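Local coordinates for protein CDP-glucose-4,6-dehydratase (Yersinia pseudotuberculosis, PDB 1RKX) that catalyses the NAD-dependent 4,6-dehydration of CDP-D-glucose to CDP-4-dehydro-6-deoxy-D-glucose, at residues 11-16 with 74-79; 35-40 with 60-65; 193-198 with 228-233. All coordinates share one frame; numbering follows the deposited sequence.

Interaction 1 of 3, residues 11-16 with 74-79; sequences RVFVTG and ESIREF. With NAD (nicotinamide-adenine-dinucleotide), chain G.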
loop_
_atom_site.group_PDB
_atom_site.type_symbol
_atom_site.label_atom_id
_atom_site.label_comp_id
_atom_site.label_asym_id
_atom_site.label_seq_id
_atom_site.Cartn_x
_atom_site.Cartn_y
_atom_site.Cartn_z
ATOM N N ARG C 11 -32.657 19.448 -16.701
ATOM C CA ARG C 11 -32.008 20.743 -16.555
ATOM C C ARG C 11 -30.555 20.468 -16.169
ATOM O O ARG C 11 -30.270 20.041 -15.052
ATOM C CB ARG C 11 -32.711 21.575 -15.477
ATOM C CG ARG C 11 -34.191 21.814 -15.758
ATOM C CD ARG C 11 -34.839 22.672 -14.684
ATOM N NE ARG C 11 -34.438 24.074 -14.771
ATOM C CZ ARG C 11 -34.804 24.904 -15.744
ATOM N NH1 ARG C 11 -35.585 24.478 -16.729
ATOM N NH2 ARG C 11 -34.394 26.168 -15.733
ATOM N N VAL C 12 -29.648 20.717 -17.107
ATOM C CA VAL C 12 -28.225 20.457 -16.899
ATOM C C VAL C 12 -27.388 21.733 -16.916
ATOM O O VAL C 12 -27.469 22.538 -17.850
ATOM C CB VAL C 12 -27.696 19.483 -17.984
ATOM C CG1 VAL C 12 -26.274 19.035 -17.653
ATOM C CG2 VAL C 12 -28.623 18.282 -18.094
ATOM N N PHE C 13 -26.579 21.901 -15.874
ATOM C CA PHE C 13 -25.713 23.064 -15.725
ATOM C C PHE C 13 -24.287 22.602 -16.019
ATOM O O PHE C 13 -23.804 21.655 -15.406
ATOM C CB PHE C 13 -25.808 23.593 -14.291
ATOM C CG PHE C 13 -25.115 24.914 -14.075
ATOM C CD1 PHE C 13 -25.748 26.108 -14.403
ATOM C CD2 PHE C 13 -23.841 24.963 -13.515
ATOM C CE1 PHE C 13 -25.122 27.341 -14.174
ATOM C CE2 PHE C 13 -23.203 26.186 -13.282
ATOM C CZ PHE C 13 -23.845 27.377 -13.611
ATOM N N VAL C 14 -23.619 23.272 -16.951
ATOM C CA VAL C 14 -22.264 22.895 -17.329
ATOM C C VAL C 14 -21.251 24.034 -17.217
ATOM O O VAL C 14 -21.348 25.018 -17.946
ATOM C CB VAL C 14 -22.224 22.390 -18.795
ATOM C CG1 VAL C 14 -20.794 21.993 -19.172
ATOM C CG2 VAL C 14 -23.185 21.220 -18.981
ATOM N N THR C 15 -20.280 23.914 -16.312
ATOM C CA THR C 15 -19.261 24.954 -16.229
ATOM C C THR C 15 -18.227 24.559 -17.269
ATOM O O THR C 15 -18.008 23.364 -17.503
ATOM C CB THR C 15 -18.575 25.034 -14.834
ATOM O OG1 THR C 15 -17.837 23.827 -14.578
ATOM C CG2 THR C 15 -19.608 25.251 -13.741
ATOM N N GLY C 16 -17.604 25.545 -17.903
ATOM C CA GLY C 16 -16.604 25.250 -18.911
ATOM C C GLY C 16 -17.192 24.856 -20.256
ATOM O O GLY C 16 -16.534 24.178 -21.050
ATOM N N GLU C 74 -25.646 32.516 -7.797
ATOM C CA GLU C 74 -26.827 33.085 -8.436
ATOM C C GLU C 74 -27.134 32.415 -9.770
ATOM O O GLU C 74 -28.292 32.118 -10.065
ATOM C CB GLU C 74 -26.645 34.589 -8.657
ATOM C CG GLU C 74 -26.634 35.408 -7.380
ATOM C CD GLU C 74 -27.896 35.223 -6.560
ATOM O OE1 GLU C 74 -29.001 35.421 -7.110
ATOM O OE2 GLU C 74 -27.782 34.880 -5.365
ATOM N N SER C 75 -26.098 32.187 -10.572
ATOM C CA SER C 75 -26.270 31.552 -11.875
ATOM C C SER C 75 -26.899 30.170 -11.713
ATOM O O SER C 75 -27.732 29.753 -12.523
ATOM C CB SER C 75 -24.918 31.429 -12.586
ATOM O OG SER C 75 -25.059 30.824 -13.862
ATOM N N ILE C 76 -26.503 29.466 -10.660
ATOM C CA ILE C 76 -27.029 28.137 -10.393
ATOM C C ILE C 76 -28.434 28.197 -9.787
ATOM O O ILE C 76 -29.332 27.465 -10.212
ATOM C CB ILE C 76 -26.085 27.356 -9.447
ATOM C CG1 ILE C 76 -24.748 27.104 -10.159
ATOM C CG2 ILE C 76 -26.736 26.043 -9.023
ATOM C CD1 ILE C 76 -23.665 26.486 -9.284
ATOM N N ARG C 77 -28.622 29.067 -8.800
ATOM C CA ARG C 77 -29.924 29.215 -8.146
ATOM C C ARG C 77 -31.000 29.631 -9.141
ATOM O O ARG C 77 -32.138 29.175 -9.068
ATOM C CB ARG C 77 -29.850 30.265 -7.038
ATOM C CG ARG C 77 -31.204 30.602 -6.424
ATOM C CD ARG C 77 -31.073 31.777 -5.479
ATOM N NE ARG C 77 -30.217 31.454 -4.345
ATOM C CZ ARG C 77 -29.541 32.353 -3.640
ATOM N NH1 ARG C 77 -29.614 33.639 -3.955
ATOM N NH2 ARG C 77 -28.793 31.966 -2.618
ATOM N N GLU C 78 -30.632 30.519 -10.054
ATOM C CA GLU C 78 -31.547 31.000 -11.081
ATOM C C GLU C 78 -31.999 29.854 -11.984
ATOM O O GLU C 78 -33.161 29.782 -12.378
ATOM C CB GLU C 78 -30.849 32.081 -11.919
ATOM C CG GLU C 78 -31.664 32.669 -13.072
ATOM C CD GLU C 78 -31.814 31.722 -14.254
ATOM O OE1 GLU C 78 -30.792 31.188 -14.737
ATOM O OE2 GLU C 78 -32.959 31.521 -14.710
ATOM N N PHE C 79 -31.075 28.949 -12.287
ATOM C CA PHE C 79 -31.351 27.825 -13.173
ATOM C C PHE C 79 -32.002 26.586 -12.545
ATOM O O PHE C 79 -32.759 25.885 -13.219
ATOM C CB PHE C 79 -30.053 27.420 -13.880
ATOM C CG PHE C 79 -30.240 26.379 -14.947
ATOM C CD1 PHE C 79 -31.021 26.645 -16.066
ATOM C CD2 PHE C 79 -29.633 25.131 -14.835
ATOM C CE1 PHE C 79 -31.196 25.684 -17.062
ATOM C CE2 PHE C 79 -29.802 24.160 -15.826
ATOM C CZ PHE C 79 -30.584 24.439 -16.942
HETATM P PA NAD G . -10.424 24.111 -22.407
HETATM O O1A NAD G . -9.384 25.114 -22.088
HETATM O O2A NAD G . -10.821 23.979 -23.834
HETATM O O5B NAD G . -11.756 24.386 -21.551
HETATM C C5B NAD G . -11.632 24.975 -20.234
HETATM C C4B NAD G . -12.926 25.683 -19.828
HETATM O O4B NAD G . -12.595 26.213 -18.524
HETATM C C3B NAD G . -13.244 26.887 -20.701
HETATM O O3B NAD G . -14.632 26.782 -21.076
HETATM C C2B NAD G . -12.924 28.056 -19.788
HETATM O O2B NAD G . -13.670 29.263 -20.110
HETATM C C1B NAD G . -13.213 27.468 -18.430
HETATM N N9A NAD G . -12.590 28.220 -17.352
HETATM C C8A NAD G . -11.259 28.295 -17.038
HETATM N N7A NAD G . -11.003 29.082 -15.996
HETATM C C5A NAD G . -12.248 29.545 -15.617
HETATM C C6A NAD G . -12.648 30.418 -14.582
HETATM N N6A NAD G . -11.857 31.007 -13.709
HETATM N N1A NAD G . -13.987 30.687 -14.464
HETATM C C2A NAD G . -14.839 30.091 -15.360
HETATM N N3A NAD G . -14.584 29.269 -16.354
HETATM C C4A NAD G . -13.247 29.026 -16.438
HETATM O O3 NAD G . -9.960 22.733 -21.842
HETATM P PN NAD G . -10.655 21.253 -21.911
HETATM O O1N NAD G . -9.707 20.442 -22.679
HETATM O O2N NAD G . -11.981 21.392 -22.566
HETATM O O5D NAD G . -10.664 20.801 -20.395
HETATM C C5D NAD G . -11.942 20.569 -19.792
HETATM C C4D NAD G . -11.762 20.065 -18.374
HETATM O O4D NAD G . -11.120 18.755 -18.521
HETATM C C3D NAD G . -10.841 20.836 -17.428
HETATM O O3D NAD G . -11.311 20.634 -16.080
HETATM C C2D NAD G . -9.501 20.147 -17.652
HETATM O O2D NAD G . -8.622 20.380 -16.539
HETATM C C1D NAD G . -9.935 18.709 -17.760
HETATM N N1N NAD G . -8.930 17.877 -18.413
HETATM C C2N NAD G . -8.715 17.896 -19.803
HETATM C C3N NAD G . -7.736 16.964 -20.445
HETATM C C7N NAD G . -7.611 17.010 -21.913
HETATM O O7N NAD G . -6.812 16.214 -22.429
HETATM N N7N NAD G . -8.313 17.857 -22.695
HETATM C C4N NAD G . -6.867 16.102 -19.557
HETATM C C5N NAD G . -7.207 16.226 -18.107
HETATM C C6N NAD G . -8.132 17.014 -17.601
#

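Interaction 2 of 3, residues 35-40 with 60-65; sequences TVKGYS and QSEIGD. With NAD (nicotinamide-adenine-dinucleotide), chain G.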
loop_
_atom_site.group_PDB
_atom_site.type_symbol
_atom_site.label_atom_id
_atom_site.label_comp_id
_atom_site.label_asym_id
_atom_site.label_seq_id
_atom_site.Cartn_x
_atom_site.Cartn_y
_atom_site.Cartn_z
ATOM N N THR C 35 -32.173 20.585 -21.313
ATOM C CA THR C 35 -32.250 22.035 -21.170
ATOM C C THR C 35 -30.916 22.380 -20.518
ATOM O O THR C 35 -30.716 22.141 -19.330
ATOM C CB THR C 35 -33.409 22.440 -20.248
ATOM O OG1 THR C 35 -34.645 22.020 -20.841
ATOM C CG2 THR C 35 -33.431 23.947 -20.042
ATOM N N VAL C 36 -30.007 22.934 -21.305
ATOM C CA VAL C 36 -28.669 23.229 -20.814
ATOM C C VAL C 36 -28.309 24.688 -20.582
ATOM O O VAL C 36 -28.679 25.570 -21.364
ATOM C CB VAL C 36 -27.613 22.648 -21.776
ATOM C CG1 VAL C 36 -26.244 22.639 -21.104
ATOM C CG2 VAL C 36 -28.021 21.243 -22.216
ATOM N N LYS C 37 -27.569 24.925 -19.501
ATOM C CA LYS C 37 -27.076 26.258 -19.166
ATOM C C LYS C 37 -25.579 26.120 -18.921
ATOM O O LYS C 37 -25.142 25.204 -18.227
ATOM C CB LYS C 37 -27.743 26.820 -17.906
ATOM C CG LYS C 37 -27.227 28.221 -17.548
ATOM C CD LYS C 37 -27.964 28.843 -16.363
ATOM C CE LYS C 37 -27.462 30.260 -16.089
ATOM N NZ LYS C 37 -28.110 30.884 -14.897
ATOM N N GLY C 38 -24.798 27.023 -19.498
ATOM C CA GLY C 38 -23.358 26.978 -19.327
ATOM C C GLY C 38 -22.828 28.204 -18.600
ATOM O O GLY C 38 -23.417 29.283 -18.672
ATOM N N TYR C 39 -21.710 28.030 -17.898
ATOM C CA TYR C 39 -21.076 29.115 -17.146
ATOM C C TYR C 39 -19.572 28.967 -17.355
ATOM O O TYR C 39 -18.973 28.001 -16.875
ATOM C CB TYR C 39 -21.415 28.976 -15.660
ATOM C CG TYR C 39 -20.917 30.102 -14.776
ATOM C CD1 TYR C 39 -21.744 31.179 -14.452
ATOM C CD2 TYR C 39 -19.627 30.078 -14.243
ATOM C CE1 TYR C 39 -21.302 32.205 -13.610
ATOM C CE2 TYR C 39 -19.172 31.105 -13.402
ATOM C CZ TYR C 39 -20.020 32.161 -13.090
ATOM O OH TYR C 39 -19.594 33.167 -12.253
ATOM N N SER C 40 -18.974 29.910 -18.079
ATOM C CA SER C 40 -17.538 29.880 -18.372
ATOM C C SER C 40 -17.027 31.279 -18.667
ATOM O O SER C 40 -17.796 32.237 -18.751
ATOM C CB SER C 40 -17.248 29.049 -19.635
ATOM O OG SER C 40 -17.907 27.796 -19.645
ATOM N N GLN C 60 -28.512 28.077 -22.824
ATOM C CA GLN C 60 -28.350 29.320 -22.075
ATOM C C GLN C 60 -26.844 29.432 -21.874
ATOM O O GLN C 60 -26.233 28.534 -21.304
ATOM C CB GLN C 60 -29.008 29.226 -20.702
ATOM C CG GLN C 60 -30.502 29.422 -20.677
ATOM C CD GLN C 60 -31.025 29.529 -19.262
ATOM O OE1 GLN C 60 -30.543 30.343 -18.474
ATOM N NE2 GLN C 60 -32.019 28.710 -18.930
ATOM N N SER C 61 -26.248 30.524 -22.334
ATOM C CA SER C 61 -24.812 30.701 -22.207
ATOM C C SER C 61 -24.462 31.920 -21.347
ATOM O O SER C 61 -24.708 33.060 -21.745
ATOM C CB SER C 61 -24.206 30.837 -23.602
ATOM O OG SER C 61 -22.806 30.975 -23.560
ATOM N N GLU C 62 -23.900 31.678 -20.166
ATOM C CA GLU C 62 -23.515 32.777 -19.287
ATOM C C GLU C 62 -22.002 32.869 -19.162
ATOM O O GLU C 62 -21.318 31.860 -18.961
ATOM C CB GLU C 62 -24.112 32.612 -17.888
ATOM C CG GLU C 62 -23.859 33.826 -16.995
ATOM C CD GLU C 62 -24.387 33.657 -15.586
ATOM O OE1 GLU C 62 -25.271 32.805 -15.377
ATOM O OE2 GLU C 62 -23.926 34.396 -14.689
ATOM N N ILE C 63 -21.479 34.082 -19.297
ATOM C CA ILE C 63 -20.048 34.289 -19.169
ATOM C C ILE C 63 -19.767 34.767 -17.747
ATOM O O ILE C 63 -20.281 35.798 -17.311
ATOM C CB ILE C 63 -19.537 35.334 -20.177
ATOM C CG1 ILE C 63 -19.743 34.824 -21.610
ATOM C CG2 ILE C 63 -18.069 35.634 -19.917
ATOM C CD1 ILE C 63 -19.119 33.460 -21.890
ATOM N N GLY C 64 -18.961 33.997 -17.021
ATOM C CA GLY C 64 -18.636 34.357 -15.653
ATOM C C GLY C 64 -17.429 33.589 -15.155
ATOM O O GLY C 64 -17.049 32.567 -15.735
ATOM N N ASP C 65 -16.819 34.088 -14.087
ATOM C CA ASP C 65 -15.644 33.454 -13.501
ATOM C C ASP C 65 -16.104 32.560 -12.354
ATOM O O ASP C 65 -16.883 33.000 -11.511
ATOM C CB ASP C 65 -14.703 34.538 -12.973
ATOM C CG ASP C 65 -13.296 34.032 -12.745
ATOM O OD1 ASP C 65 -13.129 33.004 -12.062
ATOM O OD2 ASP C 65 -12.349 34.676 -13.252
HETATM P PA NAD G . -10.424 24.111 -22.407
HETATM O O1A NAD G . -9.384 25.114 -22.088
HETATM O O2A NAD G . -10.821 23.979 -23.834
HETATM O O5B NAD G . -11.756 24.386 -21.551
HETATM C C5B NAD G . -11.632 24.975 -20.234
HETATM C C4B NAD G . -12.926 25.683 -19.828
HETATM O O4B NAD G . -12.595 26.213 -18.524
HETATM C C3B NAD G . -13.244 26.887 -20.701
HETATM O O3B NAD G . -14.632 26.782 -21.076
HETATM C C2B NAD G . -12.924 28.056 -19.788
HETATM O O2B NAD G . -13.670 29.263 -20.110
HETATM C C1B NAD G . -13.213 27.468 -18.430
HETATM N N9A NAD G . -12.590 28.220 -17.352
HETATM C C8A NAD G . -11.259 28.295 -17.038
HETATM N N7A NAD G . -11.003 29.082 -15.996
HETATM C C5A NAD G . -12.248 29.545 -15.617
HETATM C C6A NAD G . -12.648 30.418 -14.582
HETATM N N6A NAD G . -11.857 31.007 -13.709
HETATM N N1A NAD G . -13.987 30.687 -14.464
HETATM C C2A NAD G . -14.839 30.091 -15.360
HETATM N N3A NAD G . -14.584 29.269 -16.354
HETATM C C4A NAD G . -13.247 29.026 -16.438
HETATM O O3 NAD G . -9.960 22.733 -21.842
HETATM P PN NAD G . -10.655 21.253 -21.911
HETATM O O1N NAD G . -9.707 20.442 -22.679
HETATM O O2N NAD G . -11.981 21.392 -22.566
HETATM O O5D NAD G . -10.664 20.801 -20.395
HETATM C C5D NAD G . -11.942 20.569 -19.792
HETATM C C4D NAD G . -11.762 20.065 -18.374
HETATM O O4D NAD G . -11.120 18.755 -18.521
HETATM C C3D NAD G . -10.841 20.836 -17.428
HETATM O O3D NAD G . -11.311 20.634 -16.080
HETATM C C2D NAD G . -9.501 20.147 -17.652
HETATM O O2D NAD G . -8.622 20.380 -16.539
HETATM C C1D NAD G . -9.935 18.709 -17.760
HETATM N N1N NAD G . -8.930 17.877 -18.413
HETATM C C2N NAD G . -8.715 17.896 -19.803
HETATM C C3N NAD G . -7.736 16.964 -20.445
HETATM C C7N NAD G . -7.611 17.010 -21.913
HETATM O O7N NAD G . -6.812 16.214 -22.429
HETATM N N7N NAD G . -8.313 17.857 -22.695
HETATM C C4N NAD G . -6.867 16.102 -19.557
HETATM C C5N NAD G . -7.207 16.226 -18.107
HETATM C C6N NAD G . -8.132 17.014 -17.601
HETATM O O HOH W 1 -27.826 33.658 -14.570
#

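Interaction 3 of 3, residues 193-198 with 228-233; sequences AGNVIG and AIRPWQ. With NAD (nicotinamide-adenine-dinucleotide), chain G.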
loop_
_atom_site.group_PDB
_atom_site.type_symbol
_atom_site.label_atom_id
_atom_site.label_comp_id
_atom_site.label_asym_id
_atom_site.label_seq_id
_atom_site.Cartn_x
_atom_site.Cartn_y
_atom_site.Cartn_z
ATOM N N ALA C 193 -9.805 11.557 -16.411
ATOM C CA ALA C 193 -9.466 11.177 -17.777
ATOM C C ALA C 193 -8.473 12.173 -18.360
ATOM O O ALA C 193 -8.383 13.310 -17.897
ATOM C CB ALA C 193 -10.732 11.142 -18.632
ATOM N N GLY C 194 -7.731 11.752 -19.378
ATOM C CA GLY C 194 -6.771 12.651 -19.987
ATOM C C GLY C 194 -6.485 12.307 -21.435
ATOM O O GLY C 194 -7.115 11.414 -22.008
ATOM N N ASN C 195 -5.542 13.027 -22.033
ATOM C CA ASN C 195 -5.142 12.782 -23.420
ATOM C C ASN C 195 -6.334 12.770 -24.373
ATOM O O ASN C 195 -6.454 11.890 -25.229
ATOM C CB ASN C 195 -4.421 11.440 -23.507
ATOM C CG ASN C 195 -3.483 11.212 -22.339
ATOM O OD1 ASN C 195 -2.474 11.902 -22.190
ATOM N ND2 ASN C 195 -3.823 10.247 -21.492
ATOM N N VAL C 196 -7.210 13.751 -24.227
ATOM C CA VAL C 196 -8.395 13.833 -25.061
ATOM C C VAL C 196 -8.104 14.553 -26.370
ATOM O O VAL C 196 -7.501 15.631 -26.380
ATOM C CB VAL C 196 -9.523 14.565 -24.311
ATOM C CG1 VAL C 196 -10.752 14.638 -25.170
ATOM C CG2 VAL C 196 -9.828 13.841 -23.009
ATOM N N ILE C 197 -8.519 13.946 -27.478
ATOM C CA ILE C 197 -8.313 14.539 -28.790
ATOM C C ILE C 197 -9.608 14.519 -29.598
ATOM O O ILE C 197 -10.516 13.731 -29.329
ATOM C CB ILE C 197 -7.204 13.802 -29.582
ATOM C CG1 ILE C 197 -7.516 12.303 -29.652
ATOM C CG2 ILE C 197 -5.840 14.066 -28.933
ATOM C CD1 ILE C 197 -6.540 11.504 -30.507
ATOM N N GLY C 198 -9.692 15.403 -30.583
ATOM C CA GLY C 198 -10.880 15.468 -31.404
ATOM C C GLY C 198 -10.916 16.722 -32.256
ATOM O O GLY C 198 -10.080 17.613 -32.116
ATOM N N ALA C 228 7.217 8.797 -28.164
ATOM C CA ALA C 228 6.323 9.218 -27.092
ATOM C C ALA C 228 4.975 8.524 -27.211
ATOM O O ALA C 228 4.367 8.501 -28.283
ATOM C CB ALA C 228 6.145 10.738 -27.119
ATOM N N ILE C 229 4.521 7.953 -26.099
ATOM C CA ILE C 229 3.246 7.249 -26.052
ATOM C C ILE C 229 2.328 7.869 -25.007
ATOM O O ILE C 229 2.758 8.214 -23.905
ATOM C CB ILE C 229 3.442 5.760 -25.701
ATOM C CG1 ILE C 229 4.216 5.060 -26.816
ATOM C CG2 ILE C 229 2.091 5.088 -25.488
ATOM C CD1 ILE C 229 4.557 3.618 -26.505
ATOM N N ARG C 230 1.058 8.007 -25.367
ATOM C CA ARG C 230 0.057 8.570 -24.474
ATOM C C ARG C 230 -1.249 7.840 -24.778
ATOM O O ARG C 230 -1.525 7.509 -25.933
ATOM C CB ARG C 230 -0.114 10.067 -24.748
ATOM C CG ARG C 230 1.151 10.909 -24.570
ATOM C CD ARG C 230 1.409 11.233 -23.107
ATOM N NE ARG C 230 2.590 12.078 -22.926
ATOM C CZ ARG C 230 3.848 11.644 -22.981
ATOM N NH1 ARG C 230 4.109 10.362 -23.211
ATOM N NH2 ARG C 230 4.848 12.498 -22.806
ATOM N N PRO C 231 -2.052 7.545 -23.744
ATOM C CA PRO C 231 -3.316 6.850 -24.000
ATOM C C PRO C 231 -4.348 7.790 -24.624
ATOM O O PRO C 231 -5.310 8.197 -23.977
ATOM C CB PRO C 231 -3.720 6.349 -22.615
ATOM C CG PRO C 231 -3.136 7.368 -21.698
ATOM C CD PRO C 231 -1.780 7.640 -22.299
ATOM N N TRP C 232 -4.131 8.129 -25.891
ATOM C CA TRP C 232 -5.032 9.022 -26.611
ATOM C C TRP C 232 -6.437 8.438 -26.745
ATOM O O TRP C 232 -6.612 7.231 -26.904
ATOM C CB TRP C 232 -4.483 9.320 -28.010
ATOM C CG TRP C 232 -3.110 9.913 -28.011
ATOM C CD1 TRP C 232 -1.954 9.308 -28.416
ATOM C CD2 TRP C 232 -2.746 11.225 -27.573
ATOM N NE1 TRP C 232 -0.892 10.166 -28.260
ATOM C CE2 TRP C 232 -1.350 11.350 -27.743
ATOM C CE3 TRP C 232 -3.466 12.310 -27.052
ATOM C CZ2 TRP C 232 -0.656 12.519 -27.410
ATOM C CZ3 TRP C 232 -2.776 13.476 -26.721
ATOM C CH2 TRP C 232 -1.383 13.569 -26.902
ATOM N N GLN C 233 -7.437 9.308 -26.683
ATOM C CA GLN C 233 -8.827 8.887 -26.827
ATOM C C GLN C 233 -9.654 10.031 -27.395
ATOM O O GLN C 233 -9.421 11.202 -27.079
ATOM C CB GLN C 233 -9.405 8.455 -25.479
ATOM C CG GLN C 233 -9.311 9.515 -24.389
ATOM C CD GLN C 233 -9.819 9.025 -23.048
ATOM O OE1 GLN C 233 -9.529 9.622 -22.005
ATOM N NE2 GLN C 233 -10.592 7.941 -23.066
HETATM P PA NAD G . -10.424 24.111 -22.407
HETATM O O1A NAD G . -9.384 25.114 -22.088
HETATM O O2A NAD G . -10.821 23.979 -23.834
HETATM O O5B NAD G . -11.756 24.386 -21.551
HETATM C C5B NAD G . -11.632 24.975 -20.234
HETATM C C4B NAD G . -12.926 25.683 -19.828
HETATM O O4B NAD G . -12.595 26.213 -18.524
HETATM C C3B NAD G . -13.244 26.887 -20.701
HETATM O O3B NAD G . -14.632 26.782 -21.076
HETATM C C2B NAD G . -12.924 28.056 -19.788
HETATM O O2B NAD G . -13.670 29.263 -20.110
HETATM C C1B NAD G . -13.213 27.468 -18.430
HETATM N N9A NAD G . -12.590 28.220 -17.352
HETATM C C8A NAD G . -11.259 28.295 -17.038
HETATM N N7A NAD G . -11.003 29.082 -15.996
HETATM C C5A NAD G . -12.248 29.545 -15.617
HETATM C C6A NAD G . -12.648 30.418 -14.582
HETATM N N6A NAD G . -11.857 31.007 -13.709
HETATM N N1A NAD G . -13.987 30.687 -14.464
HETATM C C2A NAD G . -14.839 30.091 -15.360
HETATM N N3A NAD G . -14.584 29.269 -16.354
HETATM C C4A NAD G . -13.247 29.026 -16.438
HETATM O O3 NAD G . -9.960 22.733 -21.842
HETATM P PN NAD G . -10.655 21.253 -21.911
HETATM O O1N NAD G . -9.707 20.442 -22.679
HETATM O O2N NAD G . -11.981 21.392 -22.566
HETATM O O5D NAD G . -10.664 20.801 -20.395
HETATM C C5D NAD G . -11.942 20.569 -19.792
HETATM C C4D NAD G . -11.762 20.065 -18.374
HETATM O O4D NAD G . -11.120 18.755 -18.521
HETATM C C3D NAD G . -10.841 20.836 -17.428
HETATM O O3D NAD G . -11.311 20.634 -16.080
HETATM C C2D NAD G . -9.501 20.147 -17.652
HETATM O O2D NAD G . -8.622 20.380 -16.539
HETATM C C1D NAD G . -9.935 18.709 -17.760
HETATM N N1N NAD G . -8.930 17.877 -18.413
HETATM C C2N NAD G . -8.715 17.896 -19.803
HETATM C C3N NAD G . -7.736 16.964 -20.445
HETATM C C7N NAD G . -7.611 17.010 -21.913
HETATM O O7N NAD G . -6.812 16.214 -22.429
HETATM N N7N NAD G . -8.313 17.857 -22.695
HETATM C C4N NAD G . -6.867 16.102 -19.557
HETATM C C5N NAD G . -7.207 16.226 -18.107
HETATM C C6N NAD G . -8.132 17.014 -17.601
#

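Interaction 1 of 3, residues 11-16 with 74-79
Arg11 closes over the C-terminal end of helix 69-79 by bonding twice to the carbonyl oxygen of Phe79. Arg11 NE reaches Phe79 O at 2.9 Å and Arg11 NH2 the same atom at 3.0 Å; the oxygen lies in the guanidinium plane, and NH2 meets a lone pair of the Phe79 oxygen, in its carbonyl plane. A bend in the arginine chain at chi3 (73°) turns the group side-on to this acceptor, and the length of arginine lets it span the gap from the strand. The same guanidinium makes an off-centre cation-pi contact, its CZ 4.4 Å from the centroid of the Phe79 ring.

The apolar packing centres on Phe13. Ile76 lays CG1 over one face of that ring as a CH-pi contact, 3.8 Å from the centroid, while Phe79 CD2 comes to its edge, 4.0 Å from Phe13 CD1. Two flat aromatics and a branched aliphatic suit this buried layer between strand and helix. Ser75 OG also lies in the plane of the Phe13 ring, at its edge, but bonds to Glu62.

Strand 11-15 and the helix run nearly antiparallel (167°), as expected of a Rossmann fold. Strands 35-40 and 83-86 flank the strand, helix 20-31 packs against Val12 and Val14, and helix 100-121 meets Ile76.

Interaction 2 of 3, residues 35-40 with 60-65
Val36, Gly38 and Ser40 share five backbone hydrogen bonds with Gln60, Glu62 and Gly64, joining 35-40 and 60-65 as parallel neighbours. Gln60 N donates to Val36 O, Gly38 N to Gln60 O, Glu62 N to Gly38 O, Ser40 N to Glu62 O, and Gly64 N to Ser40 O, the last at 2.7 Å and continuing the pairing beyond the end of strand 60-63.

On the face bearing Lys37, Tyr39 and Glu62, the polar ends are well provided for. Lys37 is fully extended, which carries NZ to Glu62 OE1 for a long salt bridge of 3.5 Å; a water 2.8 Å from Lys37 NZ spans the same two groups. NZ also has Glu78 and the carbonyl of Ser75, and OE1 accepts from Ser75 OG, so the buried ammonium has several partners.

The Glu62 carboxylate sits at the edge of the Tyr39 ring, the two planes 75° apart. Tyr39 OH gives its proton to Asp65 O at 2.8 Å, approaching from above the carbonyl plane. Gly64, with no side chain, can place its CA over the ring face, 4.1 Å from the centroid.

Asp65 OD1 accepts from N6A of the NAD adenine at 2.9 Å, and OD2 pairs with Arg67. Strand 60-63 is outermost in the parallel sheet; strand 11-15 lies on the other side of 35-40, and helix 69-79 packs over Lys37 and Tyr39.

Interaction 3 of 3, residues 193-198 with 228-233
Ile197 and Trp232 meet at about a right angle, Ile197 CG2 lying 3.5 Å from Trp232 CE3 and approaching the indole obliquely. With chi1 at 54°, Ile197 CG1 is wedged between its own backbone N and carbonyl carbon, which brings it beside Gln233 O while CG2 is left to meet the indole. A branched side chain suits this corner because its two arms serve different neighbours.

Asn195 lies along the other flank of the same tryptophan contact: its CB is 3.8 Å from Trp232 CE3, and its side chain crosses that of Pro231 obliquely, with the amide nitrogen ND2 set against the ring carbon CG. The residue adopts a left-handed backbone conformation (phi 52°), which asparagine tolerates better than most. Pro231 centres an inverse gamma turn, and Arg230 puts its CB over one face of the indole.

Behind these side chains the backbones pair in parallel. Gln233 N donates to Asn195 O at 3.1 Å, and Ile197 N donates to Gln233 O at 2.9 Å, so Gln233 holds strand 196-197 on both sides of Val196. Val196 N is thereby directed to the cofactor, bonding to the nicotinamide carboxamide oxygen O7N at 3.1 Å, while Gly194 CA lies 3.5 Å from NAD C4N. Such a small parallel pairing, set just after strand 187-192 of the Rossmann sheet, frames the nicotinamide end of the NAD pocket, consistent with an extended short-chain dehydrogenase/reductase fold.

From the N terminus, strand 11-15 opens the parallel sheet, and interaction 1 returns to it from helix 69-79, closing a long loop. Interaction 2 is nested inside that loop, where strand 60-63 comes back beside strand 35-40 to complete a beta-alpha-beta unit. The two touch, their centres about 7 Å apart, and together tie the sheet edge to the helix that follows it. Interaction 3 comes later in series and lies on the opposite side of the chain's centre, about 29 Å from interaction 1 centre to centre; there 193-198 pairs with 228-233 in a separate small sheet. NAD links all three: interactions 1 and 2 reach its adenosine half and interaction 3 its nicotinamide.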